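Local coordinates for protein factor essential for expression of methicillin resistance (PDB 1LRZ) that adds glycines 2 and 3 of the pentaglycine bridge of staphylococcal peptidoglycan, using glycyl-tRNA as the donor, at residues R256-L259 and N260-N264; N285-Q288 and Q289-N293; T123-A126 and G127-F131; G148-P151 and V152-I155. All coordinates share one frame; numbering follows the deposited sequence.

Overall arrangement
Interactions 1 and 2 belong to the helical arm and interactions 3 and 4 to the globular body. Helices 245-272 and 277-307 follow each other in the chain and run back along one another. Interactions 1 and 2 sit on them with centres about 10 Å apart. They touch: Arg256 NH1 lies 2.9 Å from Leu290 O, a probable hydrogen bond, and Leu263 CD2 packs on Leu290 CD1. Interactions 3 and 4 lie earlier in the chain, with centres about 22 Å apart and no direct contact. The two groups stand on opposite sides of the chain's centre. The nearest atoms of interactions 2 and 4 are still about 39 Å apart.

Interaction 1. Residues R256-L259 and N260-N264; sequences RDIL and NKDLN
Arg256 to Leu259 bind Asn260 to Leu263 through four successive helical backbone hydrogen bonds, each from the N-H of one residue to the carbonyl four positions earlier. Two of them are Asn260 N to Arg256 O at 2.9 Å and Leu263 N to Leu259 O at 2.8 Å.

The side chains add contacts of the same spacing. The amide of Asn260 comes across the aliphatic start of Arg256, with ND2 3.7 Å from Arg256 CG. The guanidinium and amide planes stand nearly perpendicular, 85° apart. Arg256 has CG anti to the backbone N (chi1 -171°) and is extended as far as NE. This carries the guanidinium away toward helix 277-307, where Leu290 O is the probable hydrogen-bond partner of NH1. Ile258 and Asp262 run alongside each other. Asp262 OD2 is 3.5 Å from the methyl CG2 of Ile258. Asp262 OD2 is also 3.2 Å from Ile258 O; both are acceptors, and this is no hydrogen bond. The other oxygen, OD1, has a long, weak ion pair with Lys265. Leu263 CB rests 3.3 Å from Leu259 O.

Leu259 and Leu263, one turn apart, line the face on helix 277-307, and both touch Leu290 there. Asp257, Ile258 and Lys261 are exposed. Two consecutive helices paired in this way are typical of an antiparallel coiled coil, here the arm of FemA.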
ATOM      1  N   ARG A 256      10.109 -29.806 -21.368  1.00 31.43           N
ATOM      2  CA  ARG A 256       9.687 -30.723 -22.423  1.00 32.41           C
ATOM      3  C   ARG A 256      10.690 -31.867 -22.608  1.00 34.31           C
ATOM      4  O   ARG A 256      10.301 -33.027 -22.776  1.00 32.49           O
ATOM      5  CB  ARG A 256       9.504 -29.977 -23.748  1.00 30.27           C
ATOM      6  CG  ARG A 256       8.853 -30.853 -24.806  1.00 30.91           C
ATOM      7  CD  ARG A 256       8.515 -30.106 -26.078  1.00 28.51           C
ATOM      8  NE  ARG A 256       7.674 -30.942 -26.925  1.00 31.01           N
ATOM      9  CZ  ARG A 256       6.369 -31.123 -26.740  1.00 30.95           C
ATOM     10  NH1 ARG A 256       5.733 -30.511 -25.740  1.00 21.30           N
ATOM     11  NH2 ARG A 256       5.710 -31.949 -27.535  1.00 26.48           N
ATOM     12  N   ASP A 257      11.979 -31.543 -22.569  1.00 35.74           N
ATOM     13  CA  ASP A 257      13.003 -32.567 -22.723  1.00 38.84           C
ATOM     14  C   ASP A 257      12.799 -33.645 -21.670  1.00 39.26           C
ATOM     15  O   ASP A 257      12.825 -34.836 -21.979  1.00 38.56           O
ATOM     16  CB  ASP A 257      14.405 -31.975 -22.572  1.00 41.60           C
ATOM     17  CG  ASP A 257      14.747 -30.997 -23.674  1.00 45.41           C
ATOM     18  OD1 ASP A 257      14.275 -31.200 -24.815  1.00 46.22           O
ATOM     19  OD2 ASP A 257      15.502 -30.033 -23.403  1.00 49.83           O
ATOM     20  N   ILE A 258      12.592 -33.223 -20.425  1.00 37.71           N
ATOM     21  CA  ILE A 258      12.375 -34.171 -19.340  1.00 37.66           C
ATOM     22  C   ILE A 258      11.133 -35.037 -19.584  1.00 37.19           C
ATOM     23  O   ILE A 258      11.168 -36.251 -19.377  1.00 37.58           O
ATOM     24  CB  ILE A 258      12.245 -33.445 -17.991  1.00 38.53           C
ATOM     25  CG1 ILE A 258      13.594 -32.821 -17.620  1.00 39.45           C
ATOM     26  CG2 ILE A 258      11.767 -34.413 -16.918  1.00 37.80           C
ATOM     27  CD1 ILE A 258      13.602 -32.116 -16.278  1.00 40.23           C
ATOM     28  N   LEU A 259      10.040 -34.417 -20.022  1.00 33.26           N
ATOM     29  CA  LEU A 259       8.819 -35.165 -20.299  1.00 30.62           C
ATOM     30  C   LEU A 259       9.070 -36.209 -21.393  1.00 30.31           C
ATOM     31  O   LEU A 259       8.588 -37.343 -21.307  1.00 27.07           O
ATOM     32  CB  LEU A 259       7.698 -34.220 -20.751  1.00 28.32           C
ATOM     33  CG  LEU A 259       7.038 -33.353 -19.674  1.00 28.70           C
ATOM     34  CD1 LEU A 259       6.054 -32.388 -20.321  1.00 26.72           C
ATOM     35  CD2 LEU A 259       6.335 -34.249 -18.659  1.00 29.48           C
ATOM     36  N   ASN A 260       9.813 -35.817 -22.426  1.00 31.24           N
ATOM     37  CA  ASN A 260      10.112 -36.727 -23.531  1.00 35.08           C
ATOM     38  C   ASN A 260      10.920 -37.933 -23.067  1.00 35.31           C
ATOM     39  O   ASN A 260      10.666 -39.063 -23.493  1.00 32.95           O
ATOM     40  CB  ASN A 260      10.859 -35.998 -24.656  1.00 35.18           C
ATOM     41  CG  ASN A 260       9.919 -35.256 -25.596  1.00 37.45           C
ATOM     42  OD1 ASN A 260       8.869 -35.777 -25.982  1.00 38.14           O
ATOM     43  ND2 ASN A 260      10.294 -34.042 -25.978  1.00 37.02           N
ATOM     44  N   LYS A 261      11.885 -37.684 -22.188  1.00 36.33           N
ATOM     45  CA  LYS A 261      12.720 -38.746 -21.653  1.00 40.46           C
ATOM     46  C   LYS A 261      11.872 -39.705 -20.823  1.00 41.04           C
ATOM     47  O   LYS A 261      12.032 -40.926 -20.909  1.00 41.17           O
ATOM     48  CB  LYS A 261      13.836 -38.158 -20.790  1.00 42.31           C
ATOM     49  CG  LYS A 261      14.794 -39.200 -20.243  1.00 49.19           C
ATOM     50  CD  LYS A 261      15.938 -38.559 -19.470  1.00 53.71           C
ATOM     51  CE  LYS A 261      16.874 -39.619 -18.901  1.00 56.46           C
ATOM     52  NZ  LYS A 261      17.991 -39.005 -18.125  1.00 60.15           N
ATOM     53  N   ASP A 262      10.970 -39.159 -20.012  1.00 40.83           N
ATOM     54  CA  ASP A 262      10.111 -40.012 -19.199  1.00 38.84           C
ATOM     55  C   ASP A 262       9.145 -40.779 -20.090  1.00 35.89           C
ATOM     56  O   ASP A 262       8.851 -41.946 -19.840  1.00 34.83           O
ATOM     57  CB  ASP A 262       9.338 -39.187 -18.168  1.00 42.41           C
ATOM     58  CG  ASP A 262      10.229 -38.669 -17.055  1.00 48.77           C
ATOM     59  OD1 ASP A 262      11.061 -39.456 -16.546  1.00 53.67           O
ATOM     60  OD2 ASP A 262      10.098 -37.484 -16.679  1.00 50.76           O
ATOM     61  N   LEU A 263       8.657 -40.119 -21.136  1.00 34.71           N
ATOM     62  CA  LEU A 263       7.732 -40.755 -22.059  1.00 35.78           C
ATOM     63  C   LEU A 263       8.372 -41.983 -22.692  1.00 37.86           C
ATOM     64  O   LEU A 263       7.745 -43.034 -22.797  1.00 37.84           O
ATOM     65  CB  LEU A 263       7.307 -39.784 -23.165  1.00 33.58           C
ATOM     66  CG  LEU A 263       6.366 -40.411 -24.203  1.00 35.32           C
ATOM     67  CD1 LEU A 263       5.100 -40.931 -23.519  1.00 34.11           C
ATOM     68  CD2 LEU A 263       6.016 -39.380 -25.266  1.00 37.40           C
ATOM     69  N   ASN A 264       9.621 -41.850 -23.116  1.00 40.93           N
ATOM     70  CA  ASN A 264      10.304 -42.966 -23.741  1.00 43.10           C
ATOM     71  C   ASN A 264      10.507 -44.108 -22.757  1.00 42.96           C
ATOM     72  O   ASN A 264      10.454 -45.267 -23.149  1.00 42.59           O
ATOM     73  CB  ASN A 264      11.627 -42.502 -24.360  1.00 46.55           C
ATOM     74  CG  ASN A 264      11.412 -41.595 -25.573  1.00 49.56           C
ATOM     75  OD1 ASN A 264      10.613 -41.904 -26.460  1.00 49.99           O
ATOM     76  ND2 ASN A 264      12.131 -40.478 -25.616  1.00 52.05           N
TER

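Interaction 2. Residues N285-Q288 and Q289-N293; sequences NLQQ and QLDAN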
ATOM      1  N   ASN A 285      -0.628 -40.173 -19.315  1.00 22.21           N
ATOM      2  CA  ASN A 285      -0.396 -39.064 -18.390  1.00 21.50           C
ATOM      3  C   ASN A 285       0.663 -38.119 -18.977  1.00 22.92           C
ATOM      4  O   ASN A 285       0.464 -36.903 -19.055  1.00 21.63           O
ATOM      5  CB  ASN A 285       0.067 -39.623 -17.036  1.00 17.31           C
ATOM      6  CG  ASN A 285       0.707 -38.567 -16.145  1.00 23.79           C
ATOM      7  OD1 ASN A 285       0.025 -37.838 -15.405  1.00 27.90           O
ATOM      8  ND2 ASN A 285       2.023 -38.473 -16.216  1.00 19.62           N
ATOM      9  N   LEU A 286       1.786 -38.692 -19.404  1.00 23.58           N
ATOM     10  CA  LEU A 286       2.886 -37.913 -19.976  1.00 22.53           C
ATOM     11  C   LEU A 286       2.536 -37.253 -21.315  1.00 22.56           C
ATOM     12  O   LEU A 286       2.886 -36.092 -21.556  1.00 22.91           O
ATOM     13  CB  LEU A 286       4.123 -38.807 -20.130  1.00 21.42           C
ATOM     14  CG  LEU A 286       4.743 -39.298 -18.815  1.00 23.82           C
ATOM     15  CD1 LEU A 286       5.873 -40.270 -19.101  1.00 25.68           C
ATOM     16  CD2 LEU A 286       5.267 -38.121 -18.024  1.00 23.52           C
ATOM     17  N   GLN A 287       1.836 -37.982 -22.181  1.00 22.87           N
ATOM     18  CA  GLN A 287       1.471 -37.437 -23.480  1.00 22.89           C
ATOM     19  C   GLN A 287       0.604 -36.198 -23.296  1.00 23.81           C
ATOM     20  O   GLN A 287       0.760 -35.200 -24.000  1.00 19.14           O
ATOM     21  CB  GLN A 287       0.706 -38.471 -24.302  1.00 26.15           C
ATOM     22  CG  GLN A 287       0.453 -38.023 -25.733  1.00 26.98           C
ATOM     23  CD  GLN A 287       1.743 -37.615 -26.435  1.00 32.07           C
ATOM     24  OE1 GLN A 287       1.924 -36.452 -26.820  1.00 32.77           O
ATOM     25  NE2 GLN A 287       2.651 -38.567 -26.588  1.00 27.45           N
ATOM     26  N   GLN A 288      -0.314 -36.269 -22.339  1.00 23.43           N
ATOM     27  CA  GLN A 288      -1.203 -35.150 -22.067  1.00 23.59           C
ATOM     28  C   GLN A 288      -0.402 -33.922 -21.626  1.00 22.62           C
ATOM     29  O   GLN A 288      -0.681 -32.801 -22.061  1.00 20.58           O
ATOM     30  CB  GLN A 288      -2.216 -35.549 -20.991  1.00 26.92           C
ATOM     31  CG  GLN A 288      -3.422 -34.647 -20.906  1.00 25.29           C
ATOM     32  CD  GLN A 288      -4.500 -35.218 -20.002  1.00 29.96           C
ATOM     33  OE1 GLN A 288      -5.690 -35.007 -20.235  1.00 31.83           O
ATOM     34  NE2 GLN A 288      -4.091 -35.939 -18.960  1.00 22.14           N
ATOM     35  N   GLN A 289       0.593 -34.135 -20.766  1.00 23.16           N
ATOM     36  CA  GLN A 289       1.426 -33.033 -20.296  1.00 25.19           C
ATOM     37  C   GLN A 289       2.239 -32.466 -21.460  1.00 24.57           C
ATOM     38  O   GLN A 289       2.452 -31.261 -21.543  1.00 21.93           O
ATOM     39  CB  GLN A 289       2.377 -33.502 -19.199  1.00 24.40           C
ATOM     40  CG  GLN A 289       1.697 -33.965 -17.933  1.00 28.58           C
ATOM     41  CD  GLN A 289       2.698 -34.492 -16.927  1.00 30.69           C
ATOM     42  OE1 GLN A 289       3.518 -33.742 -16.403  1.00 36.68           O
ATOM     43  NE2 GLN A 289       2.648 -35.788 -16.665  1.00 34.56           N
ATOM     44  N   LEU A 290       2.694 -33.339 -22.357  1.00 25.11           N
ATOM     45  CA  LEU A 290       3.459 -32.877 -23.508  1.00 25.49           C
ATOM     46  C   LEU A 290       2.593 -31.976 -24.381  1.00 24.60           C
ATOM     47  O   LEU A 290       3.053 -30.944 -24.858  1.00 25.15           O
ATOM     48  CB  LEU A 290       3.985 -34.063 -24.330  1.00 21.59           C
ATOM     49  CG  LEU A 290       5.266 -34.709 -23.783  1.00 25.94           C
ATOM     50  CD1 LEU A 290       5.474 -36.075 -24.421  1.00 27.24           C
ATOM     51  CD2 LEU A 290       6.463 -33.794 -24.053  1.00 22.76           C
ATOM     52  N   ASP A 291       1.334 -32.352 -24.586  1.00 25.74           N
ATOM     53  CA  ASP A 291       0.450 -31.534 -25.419  1.00 24.98           C
ATOM     54  C   ASP A 291       0.194 -30.180 -24.764  1.00 23.93           C
ATOM     55  O   ASP A 291       0.153 -29.145 -25.433  1.00 25.53           O
ATOM     56  CB  ASP A 291      -0.871 -32.266 -25.685  1.00 25.18           C
ATOM     57  CG  ASP A 291      -0.669 -33.563 -26.467  1.00 30.18           C
ATOM     58  OD1 ASP A 291       0.417 -33.734 -27.068  1.00 28.15           O
ATOM     59  OD2 ASP A 291      -1.592 -34.407 -26.490  1.00 29.24           O
ATOM     60  N   ALA A 292       0.031 -30.176 -23.451  1.00 21.95           N
ATOM     61  CA  ALA A 292      -0.195 -28.917 -22.760  1.00 22.23           C
ATOM     62  C   ALA A 292       1.092 -28.079 -22.860  1.00 22.18           C
ATOM     63  O   ALA A 292       1.048 -26.870 -23.079  1.00 22.90           O
ATOM     64  CB  ALA A 292      -0.547 -29.182 -21.305  1.00 19.08           C
ATOM     65  N   ASN A 293       2.234 -28.731 -22.697  1.00 22.48           N
ATOM     66  CA  ASN A 293       3.518 -28.042 -22.773  1.00 25.57           C
ATOM     67  C   ASN A 293       3.675 -27.414 -24.160  1.00 26.98           C
ATOM     68  O   ASN A 293       4.099 -26.262 -24.289  1.00 24.65           O
ATOM     69  CB  ASN A 293       4.664 -29.026 -22.505  1.00 24.58           C
ATOM     70  CG  ASN A 293       6.035 -28.402 -22.719  1.00 29.33           C
ATOM     71  OD1 ASN A 293       6.624 -27.815 -21.805  1.00 29.15           O
ATOM     72  ND2 ASN A 293       6.545 -28.517 -23.939  1.00 21.13           N
TER
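Gln289 meets Asn285 one helical turn earlier, through both backbone and side chain. The backbone contacts are hydrogen bonds of the alpha-helical pattern. Asn285 O accepts Gln289 N at 3.3 Å, a longer bond than the 2.9 Å from Leu290 N to Leu286 O. Asp291 N and Ala292 N continue the series to Gln287 O and Gln288 O.

The polar side-chain contacts are looser. Gln289 has CG beside its own backbone N (chi1 -64°), which turns the extended chain back toward Asn285. Gln289 NE2 lies 3.4 Å from Asn285 O, at best a weak and doubtful hydrogen bond. The two amide planes are turned 68° apart. As modelled, Asn285 ND2 and Gln289 NE2 are both donors at only 2.8 Å, which leaves the orientation of these amides uncertain. Farther on, the carboxylate of Asp291 comes back over the preceding turn, with Asp291 CG 3.3 Å from Gln287 O.

Van der Waals contacts of leucine carbons lie beside these. Leu286 CD2 is 3.8 Å from the modelled NE2 of Gln289, crossing the amide at a slant. Leu290 CG rests 3.5 Å from the carbonyl Leu286 O. Both leucines are buried and face helix 245-272, where Leu286 touches Asp262 and Leu290 touches Leu259 and Leu263.

The chemistry implies a helix held mainly by its backbone. Leu286, Gln289 and Leu290 all touch helix 245-272, and Leu290 O is the probable acceptor for Arg256. The amide contact of Asn285 and Gln289 cannot be read with confidence.

Interaction 3. Residues T123-A126 and G127-F131; sequences TGNA and GNDWF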
ATOM      1  N   THR A 123     -15.818  -5.028  14.344  1.00 16.39           N
ATOM      2  CA  THR A 123     -15.281  -6.132  15.125  1.00 21.49           C
ATOM      3  C   THR A 123     -14.707  -5.649  16.455  1.00 22.29           C
ATOM      4  O   THR A 123     -14.496  -6.452  17.364  1.00 20.40           O
ATOM      5  CB  THR A 123     -14.175  -6.906  14.358  1.00 23.70           C
ATOM      6  OG1 THR A 123     -13.182  -5.990  13.883  1.00 24.48           O
ATOM      7  CG2 THR A 123     -14.770  -7.665  13.178  1.00 24.10           C
ATOM      8  N   GLY A 124     -14.447  -4.348  16.569  1.00 18.89           N
ATOM      9  CA  GLY A 124     -13.918  -3.828  17.819  1.00 20.91           C
ATOM     10  C   GLY A 124     -13.712  -2.323  17.805  1.00 21.02           C
ATOM     11  O   GLY A 124     -13.677  -1.708  16.751  1.00 19.98           O
ATOM     12  N   ASN A 125     -13.593  -1.735  18.989  1.00 21.87           N
ATOM     13  CA  ASN A 125     -13.359  -0.303  19.146  1.00 21.95           C
ATOM     14  C   ASN A 125     -11.861  -0.167  19.461  1.00 21.52           C
ATOM     15  O   ASN A 125     -11.324  -0.954  20.254  1.00 21.76           O
ATOM     16  CB  ASN A 125     -14.186   0.229  20.315  1.00 21.32           C
ATOM     17  CG  ASN A 125     -14.042   1.719  20.490  1.00 23.27           C
ATOM     18  OD1 ASN A 125     -14.742   2.501  19.846  1.00 24.69           O
ATOM     19  ND2 ASN A 125     -13.116   2.125  21.346  1.00 17.73           N
ATOM     20  N   ALA A 126     -11.184   0.811  18.857  1.00 17.92           N
ATOM     21  CA  ALA A 126      -9.742   0.977  19.078  1.00 18.02           C
ATOM     22  C   ALA A 126      -9.389   1.581  20.443  1.00 19.41           C
ATOM     23  O   ALA A 126      -8.217   1.596  20.842  1.00 18.64           O
ATOM     24  CB  ALA A 126      -9.135   1.828  17.950  1.00 16.44           C
ATOM     25  N   GLY A 127     -10.399   2.091  21.138  1.00 20.32           N
ATOM     26  CA  GLY A 127     -10.195   2.682  22.453  1.00 22.79           C
ATOM     27  C   GLY A 127      -9.726   4.129  22.452  1.00 23.52           C
ATOM     28  O   GLY A 127      -9.154   4.598  23.439  1.00 24.58           O
ATOM     29  N   ASN A 128      -9.974   4.843  21.360  1.00 21.02           N
ATOM     30  CA  ASN A 128      -9.539   6.236  21.235  1.00 22.00           C
ATOM     31  C   ASN A 128     -10.699   7.222  21.141  1.00 20.86           C
ATOM     32  O   ASN A 128     -10.504   8.379  20.759  1.00 21.92           O
ATOM     33  CB  ASN A 128      -8.630   6.389  19.998  1.00 19.79           C
ATOM     34  CG  ASN A 128      -7.441   5.439  20.029  1.00 24.57           C
ATOM     35  OD1 ASN A 128      -6.828   5.241  21.078  1.00 24.27           O
ATOM     36  ND2 ASN A 128      -7.103   4.853  18.877  1.00 21.67           N
ATOM     37  N   ASP A 129     -11.897   6.767  21.487  1.00 21.23           N
ATOM     38  CA  ASP A 129     -13.098   7.610  21.444  1.00 22.84           C
ATOM     39  C   ASP A 129     -12.926   8.947  22.184  1.00 23.00           C
ATOM     40  O   ASP A 129     -13.495   9.955  21.775  1.00 23.32           O
ATOM     41  CB  ASP A 129     -14.287   6.856  22.052  1.00 23.01           C
ATOM     42  CG  ASP A 129     -14.815   5.753  21.148  1.00 28.00           C
ATOM     43  OD1 ASP A 129     -14.134   5.379  20.165  1.00 25.09           O
ATOM     44  OD2 ASP A 129     -15.923   5.253  21.431  1.00 30.93           O
ATOM     45  N   TRP A 130     -12.159   8.944  23.276  1.00 22.59           N
ATOM     46  CA  TRP A 130     -11.921  10.160  24.061  1.00 25.04           C
ATOM     47  C   TRP A 130     -11.338  11.283  23.200  1.00 24.48           C
ATOM     48  O   TRP A 130     -11.495  12.473  23.503  1.00 23.80           O
ATOM     49  CB  TRP A 130     -10.952   9.877  25.212  1.00 25.69           C
ATOM     50  CG  TRP A 130      -9.579   9.492  24.762  1.00 27.76           C
ATOM     51  CD1 TRP A 130      -9.127   8.231  24.496  1.00 30.68           C
ATOM     52  CD2 TRP A 130      -8.490  10.379  24.467  1.00 30.23           C
ATOM     53  NE1 TRP A 130      -7.825   8.276  24.052  1.00 29.87           N
ATOM     54  CE2 TRP A 130      -7.409   9.582  24.027  1.00 30.88           C
ATOM     55  CE3 TRP A 130      -8.321  11.772  24.537  1.00 30.65           C
ATOM     56  CZ2 TRP A 130      -6.174  10.136  23.644  1.00 30.25           C
ATOM     57  CZ3 TRP A 130      -7.087  12.322  24.155  1.00 28.58           C
ATOM     58  CH2 TRP A 130      -6.034  11.501  23.718  1.00 28.74           C
ATOM     59  N   PHE A 131     -10.659  10.899  22.128  1.00 21.48           N
ATOM     60  CA  PHE A 131     -10.042  11.874  21.244  1.00 21.10           C
ATOM     61  C   PHE A 131     -11.041  12.875  20.670  1.00 20.93           C
ATOM     62  O   PHE A 131     -10.750  14.071  20.598  1.00 21.13           O
ATOM     63  CB  PHE A 131      -9.329  11.169  20.088  1.00 22.46           C
ATOM     64  CG  PHE A 131      -8.472  12.081  19.268  1.00 19.48           C
ATOM     65  CD1 PHE A 131      -7.297  12.611  19.797  1.00 22.13           C
ATOM     66  CD2 PHE A 131      -8.842  12.425  17.972  1.00 19.44           C
ATOM     67  CE1 PHE A 131      -6.498  13.470  19.045  1.00 20.00           C
ATOM     68  CE2 PHE A 131      -8.054  13.277  17.216  1.00 19.80           C
ATOM     69  CZ  PHE A 131      -6.877  13.804  17.751  1.00 17.46           C
TER
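Asn125 and Ala126 meet Gly127 to Asp129 in a turn that leads from the outermost strand of a sheet into a helix. Just before the turn, strand 122-125 carries a classic beta bulge, in which Thr123 and Gly124 both face Tyr115.

Asn125 reaches over the turn. Its CG is anti to the backbone N (chi1 -177°), which aims the amide at the residues that follow. The amide lies between Gly127 and Asp129: Asn125 CG is 3.7 Å from Gly127 N and 3.7 Å from Asp129 OD1. Asn125 and Asp129 come from opposite directions, and the amide and carboxylate planes are almost at right angles, 83° apart. The amide is probably turned over in the model, so its polar partners cannot be assigned from the atom names.

Gly127 takes a left-handed backbone conformation (phi 83°), which bends the chain after the strand. Next to it in the chain, the methyl CB of Ala126 touches the amide of Asn128, 3.8 Å from Asn128 ND2. That nitrogen is satisfied by a hydrogen bond to Pro112 O, which ties the buried Asn128 to the neighbouring strand. Asn128 O accepts Phe131 N at 2.9 Å. Asn128 O also lies 4.0 Å above one face of the Trp130 ring, offset toward the rim.

The turn sits against strand 112-116, where Ala126 touches Pro112 and Tyr115, and Asp129 touches Tyr113. At its far end, Trp130 packs on Gln83 and Val86 of helix 83-98, while Phe131 meets Phe397 edge-to-face.

Interaction 4. Residues G148-P151 and V152-I155; sequences GFDP and VLQI
With chi1 at -176°, CG of Asp150 points away from its own N, which swings the carboxylate round to the N-H groups of Val152 and Leu153. In Ile155, CG1 is likewise anti to the N (chi1 178°), which brings CD1 to Gly148 O and Phe149.

Asp150 OD1 is gripped by two N-H groups. Val152 N bonds to Asp150 OD1 at 2.5 Å, a value so short that the exact length is doubtful. Leu153 N adds a second bond to Asp150 OD1 at 3.0 Å, coming from above the carboxylate plane, 53° out of it. The aliphatic part of Asp150 also touches Leu153, with CB to CB at 4.0 Å.

Across the mouth of the turn, Ile155 CD1 lies 3.6 Å from Gly148 O and 4.1 Å from Phe149 CD2. The Phe149 ring and the Ile155 side chain keep abreast. One water joins the two limbs: it accepts from Asp150 N at 2.6 Å and donates to Leu153 O at 2.8 Å and, over a longer distance, to Gly148 O.

Gly148 is also held by backbone bonding to Ser367, and Leu153 touches His146 and Asp396. The side-chain oxygen bound to the N-H two residues on makes this an Asx turn. It reverses the chain in the surface loop between strands 141-142 and 157-162.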
ATOM      1  N   GLY A 148     -16.344   6.735   1.200  1.00 30.32           N
ATOM      2  CA  GLY A 148     -16.167   6.939  -0.226  1.00 33.10           C
ATOM      3  C   GLY A 148     -14.913   7.753  -0.407  1.00 36.38           C
ATOM      4  O   GLY A 148     -14.364   8.247   0.573  1.00 37.71           O
ATOM      5  N   PHE A 149     -14.450   7.895  -1.643  1.00 38.69           N
ATOM      6  CA  PHE A 149     -13.239   8.658  -1.899  1.00 40.81           C
ATOM      7  C   PHE A 149     -13.557  10.124  -2.164  1.00 42.51           C
ATOM      8  O   PHE A 149     -14.171  10.464  -3.176  1.00 42.26           O
ATOM      9  CB  PHE A 149     -12.480   8.058  -3.081  1.00 39.40           C
ATOM     10  CG  PHE A 149     -12.327   6.569  -2.996  1.00 42.62           C
ATOM     11  CD1 PHE A 149     -13.132   5.731  -3.761  1.00 44.50           C
ATOM     12  CD2 PHE A 149     -11.402   6.000  -2.125  1.00 42.41           C
ATOM     13  CE1 PHE A 149     -13.020   4.343  -3.662  1.00 44.34           C
ATOM     14  CE2 PHE A 149     -11.283   4.612  -2.017  1.00 43.16           C
ATOM     15  CZ  PHE A 149     -12.094   3.784  -2.787  1.00 43.21           C
ATOM     16  N   ASP A 150     -13.140  10.982  -1.236  1.00 42.09           N
ATOM     17  CA  ASP A 150     -13.358  12.419  -1.332  1.00 40.22           C
ATOM     18  C   ASP A 150     -12.241  13.062  -2.146  1.00 41.11           C
ATOM     19  O   ASP A 150     -11.122  12.549  -2.198  1.00 40.91           O
ATOM     20  CB  ASP A 150     -13.393  13.029   0.068  1.00 42.08           C
ATOM     21  CG  ASP A 150     -13.705  14.509   0.053  1.00 42.39           C
ATOM     22  OD1 ASP A 150     -12.833  15.310  -0.354  1.00 40.63           O
ATOM     23  OD2 ASP A 150     -14.834  14.868   0.441  1.00 44.42           O
ATOM     24  N   PRO A 151     -12.531  14.198  -2.796  1.00 41.90           N
ATOM     25  CA  PRO A 151     -11.496  14.860  -3.595  1.00 41.09           C
ATOM     26  C   PRO A 151     -10.371  15.422  -2.729  1.00 39.81           C
ATOM     27  O   PRO A 151      -9.210  15.429  -3.132  1.00 39.09           O
ATOM     28  CB  PRO A 151     -12.269  15.969  -4.313  1.00 42.57           C
ATOM     29  CG  PRO A 151     -13.666  15.432  -4.378  1.00 41.35           C
ATOM     30  CD  PRO A 151     -13.839  14.840  -3.008  1.00 41.49           C
ATOM     31  N   VAL A 152     -10.722  15.880  -1.532  1.00 38.57           N
ATOM     32  CA  VAL A 152      -9.742  16.471  -0.625  1.00 38.95           C
ATOM     33  C   VAL A 152      -9.337  15.590   0.552  1.00 37.30           C
ATOM     34  O   VAL A 152      -8.152  15.316   0.754  1.00 39.76           O
ATOM     35  CB  VAL A 152     -10.265  17.803  -0.044  1.00 39.87           C
ATOM     36  CG1 VAL A 152      -9.198  18.446   0.827  1.00 40.58           C
ATOM     37  CG2 VAL A 152     -10.676  18.730  -1.171  1.00 43.42           C
ATOM     38  N   LEU A 153     -10.321  15.147   1.324  1.00 31.07           N
ATOM     39  CA  LEU A 153     -10.047  14.335   2.499  1.00 29.14           C
ATOM     40  C   LEU A 153      -9.460  12.959   2.203  1.00 27.42           C
ATOM     41  O   LEU A 153      -9.880  12.270   1.269  1.00 28.96           O
ATOM     42  CB  LEU A 153     -11.328  14.190   3.325  1.00 25.68           C
ATOM     43  CG  LEU A 153     -12.063  15.506   3.599  1.00 25.07           C
ATOM     44  CD1 LEU A 153     -13.280  15.256   4.473  1.00 25.41           C
ATOM     45  CD2 LEU A 153     -11.122  16.482   4.289  1.00 23.07           C
ATOM     46  N   GLN A 154      -8.474  12.566   3.007  1.00 26.79           N
ATOM     47  CA  GLN A 154      -7.855  11.252   2.866  1.00 24.21           C
ATOM     48  C   GLN A 154      -8.921  10.190   3.184  1.00 23.38           C
ATOM     49  O   GLN A 154      -9.820  10.424   3.999  1.00 18.59           O
ATOM     50  CB  GLN A 154      -6.678  11.102   3.848  1.00 27.55           C
ATOM     51  CG  GLN A 154      -5.516  12.060   3.637  1.00 25.96           C
ATOM     52  CD  GLN A 154      -5.014  12.051   2.201  1.00 34.44           C
ATOM     53  OE1 GLN A 154      -4.793  10.990   1.615  1.00 35.88           O
ATOM     54  NE2 GLN A 154      -4.821  13.236   1.630  1.00 34.56           N
ATOM     55  N   ILE A 155      -8.825   9.032   2.535  1.00 22.73           N
ATOM     56  CA  ILE A 155      -9.770   7.945   2.771  1.00 23.94           C
ATOM     57  C   ILE A 155      -9.612   7.486   4.225  1.00 22.20           C
ATOM     58  O   ILE A 155      -8.491   7.259   4.694  1.00 19.35           O
ATOM     59  CB  ILE A 155      -9.507   6.757   1.800  1.00 28.43           C
ATOM     60  CG1 ILE A 155     -10.472   5.609   2.097  1.00 30.75           C
ATOM     61  CG2 ILE A 155      -8.079   6.280   1.926  1.00 32.42           C
ATOM     62  CD1 ILE A 155     -11.942   6.015   1.988  1.00 34.42           C
TER
HETATM   63  O   HOH W   1     -11.708  10.190   0.765  1.00 23.21           O